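Local atomic coordinates of Lpg2148(MvcA) (Legionella pneumophila subsp. pneumophila str. Philadelphia 1, PDB entry 6K11), a protein that is a Legionella effector that probably acts as a deamidase-related deubiquitinase, regulating the activity of the host ubiquitin-conjugating enzyme UBE2N. Residues Q51-E56 against H376-L381. Sequence-based numbering, arbitrary orientation.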
loop_
_atom_site.group_PDB
_atom_site.type_symbol
_atom_site.label_atom_id
_atom_site.label_comp_id
_atom_site.label_asym_id
_atom_site.label_seq_id
_atom_site.Cartn_x
_atom_site.Cartn_y
_atom_site.Cartn_z
ATOM N N GLN A 51 11.517 -2.448 -31.502
ATOM C CA GLN A 51 12.432 -2.634 -30.383
ATOM C C GLN A 51 11.814 -2.154 -29.074
ATOM O O GLN A 51 11.983 -2.795 -28.027
ATOM C CB GLN A 51 13.746 -1.900 -30.666
ATOM C CG GLN A 51 14.809 -2.092 -29.612
ATOM C CD GLN A 51 16.014 -1.192 -29.835
ATOM O OE1 GLN A 51 15.984 -0.287 -30.676
ATOM N NE2 GLN A 51 17.085 -1.435 -29.077
ATOM N N GLN A 52 11.097 -1.031 -29.114
ATOM C CA GLN A 52 10.431 -0.545 -27.913
ATOM C C GLN A 52 9.346 -1.514 -27.457
ATOM O O GLN A 52 9.189 -1.756 -26.255
ATOM C CB GLN A 52 9.847 0.842 -28.168
ATOM C CG GLN A 52 10.899 1.945 -28.200
ATOM C CD GLN A 52 10.307 3.301 -28.513
ATOM O OE1 GLN A 52 10.029 4.097 -27.609
ATOM N NE2 GLN A 52 10.120 3.580 -29.799
ATOM N N ILE A 53 8.600 -2.091 -28.401
ATOM C CA ILE A 53 7.575 -3.067 -28.041
ATOM C C ILE A 53 8.213 -4.269 -27.350
ATOM O O ILE A 53 7.724 -4.744 -26.318
ATOM C CB ILE A 53 6.770 -3.486 -29.285
ATOM C CG1 ILE A 53 5.980 -2.290 -29.840
ATOM C CG2 ILE A 53 5.845 -4.664 -28.957
ATOM C CD1 ILE A 53 5.426 -2.508 -31.248
ATOM N N ALA A 54 9.314 -4.781 -27.910
ATOM C CA ALA A 54 10.005 -5.901 -27.274
ATOM C C ALA A 54 10.443 -5.538 -25.860
ATOM O O ALA A 54 10.340 -6.357 -24.936
ATOM C CB ALA A 54 11.206 -6.327 -28.117
ATOM N N LYS A 55 10.897 -4.297 -25.675
ATOM C CA LYS A 55 11.323 -3.819 -24.366
ATOM C C LYS A 55 10.160 -3.779 -23.381
ATOM O O LYS A 55 10.277 -4.248 -22.239
ATOM C CB LYS A 55 11.952 -2.429 -24.514
ATOM C CG LYS A 55 12.398 -1.782 -23.203
ATOM C CD LYS A 55 12.587 -0.278 -23.360
ATOM C CE LYS A 55 13.170 0.346 -22.096
ATOM N NZ LYS A 55 13.366 1.823 -22.227
ATOM N N GLU A 56 9.023 -3.219 -23.804
ATOM C CA GLU A 56 7.891 -3.100 -22.891
ATOM C C GLU A 56 7.315 -4.465 -22.547
ATOM O O GLU A 56 6.891 -4.696 -21.409
ATOM C CB GLU A 56 6.812 -2.202 -23.493
ATOM C CG GLU A 56 7.207 -0.744 -23.575
ATOM C CD GLU A 56 7.409 -0.122 -22.207
ATOM O OE1 GLU A 56 6.781 -0.590 -21.231
ATOM O OE2 GLU A 56 8.190 0.845 -22.108
ATOM N N HIS A 376 -1.708 -6.713 -29.225
ATOM C CA HIS A 376 -2.397 -5.440 -29.034
ATOM C C HIS A 376 -1.447 -4.264 -29.240
ATOM O O HIS A 376 -1.817 -3.250 -29.851
ATOM C CB HIS A 376 -3.037 -5.399 -27.642
ATOM C CG HIS A 376 -4.153 -4.406 -27.506
ATOM N ND1 HIS A 376 -5.160 -4.280 -28.443
ATOM C CD2 HIS A 376 -4.417 -3.486 -26.545
ATOM C CE1 HIS A 376 -5.999 -3.333 -28.059
ATOM N NE2 HIS A 376 -5.573 -2.835 -26.913
ATOM N N LEU A 377 -0.213 -4.382 -28.746
ATOM C CA LEU A 377 0.775 -3.326 -28.956
ATOM C C LEU A 377 1.116 -3.176 -30.437
ATOM O O LEU A 377 1.193 -2.053 -30.957
ATOM C CB LEU A 377 2.024 -3.645 -28.133
ATOM C CG LEU A 377 2.708 -2.568 -27.300
ATOM C CD1 LEU A 377 1.716 -1.648 -26.616
ATOM C CD2 LEU A 377 3.595 -3.272 -26.270
ATOM N N GLU A 378 1.320 -4.295 -31.133
ATOM C CA GLU A 378 1.652 -4.220 -32.549
ATOM C C GLU A 378 0.492 -3.645 -33.352
ATOM O O GLU A 378 0.701 -2.871 -34.294
ATOM C CB GLU A 378 2.036 -5.601 -33.065
ATOM C CG GLU A 378 3.370 -6.117 -32.530
ATOM C CD GLU A 378 3.584 -7.573 -32.868
ATOM O OE1 GLU A 378 2.595 -8.226 -33.256
ATOM O OE2 GLU A 378 4.728 -8.068 -32.751
ATOM N N SER A 379 -0.743 -3.989 -32.973
ATOM C CA SER A 379 -1.913 -3.466 -33.666
ATOM C C SER A 379 -2.047 -1.965 -33.455
ATOM O O SER A 379 -2.196 -1.202 -34.418
ATOM C CB SER A 379 -3.173 -4.208 -33.185
ATOM O OG SER A 379 -4.243 -4.066 -34.107
ATOM N N LEU A 380 -1.972 -1.518 -32.200
ATOM C CA LEU A 380 -2.193 -0.112 -31.896
ATOM C C LEU A 380 -1.147 0.788 -32.549
ATOM O O LEU A 380 -1.430 1.958 -32.830
ATOM C CB LEU A 380 -2.189 0.108 -30.384
ATOM C CG LEU A 380 -3.419 -0.405 -29.623
ATOM C CD1 LEU A 380 -3.214 -0.259 -28.116
ATOM C CD2 LEU A 380 -4.683 0.322 -30.079
ATOM N N LEU A 381 0.063 0.280 -32.776
ATOM C CA LEU A 381 1.149 1.102 -33.300
ATOM C C LEU A 381 1.397 0.909 -34.793
ATOM O O LEU A 381 2.274 1.580 -35.343
ATOM C CB LEU A 381 2.445 0.814 -32.528
ATOM C CG LEU A 381 2.470 1.244 -31.061
ATOM C CD1 LEU A 381 3.745 0.745 -30.369
ATOM C CD2 LEU A 381 2.325 2.752 -30.918
#
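Ile53 meets Leu377, Glu378 and Leu381 and carries most of this contact. Its CG2 methyl lies anti to the backbone N, and CG1 lies beside that N (chi1 -65°). CG2 faces Leu377, while the CG1 branch lies mainly against Leu381 and also approaches Leu377 CG. CG2 packs on CD2 of Leu377 at 3.8 Å and also reaches Leu377 CB at 4.0 Å. The side chains of Ile53 and Leu377 lie alongside each other and point opposite ways. The CG1 branch runs on to CD1, which meets CD1 of Leu381 tip to tip at 3.8 Å. Leu377 and Leu381 are one helical turn apart, and Ile53 spans both. The same Ile53 CD1 lies 4.3 Å from CG of Glu378, against the aliphatic part of that exposed side chain. The contact pairs helix 49-64 with the C-terminal part of helix 358-381 in a helical region at the periphery of the chain. The segment axes run roughly antiparallel, at 148° between their N-to-C directions, and come within 10.6 Å. Helix 28-39 also packs here, with Ala36 touching Leu377. Ile40 and Ile43 of the following loop touch Leu381. One turn after Ile53, Glu56 adds a looser contact, CB to Leu377 CD2 at 4.4 Å. Its carboxylate turns off elsewhere, and OE1 makes a weak hydrogen bond to Ser39 OG.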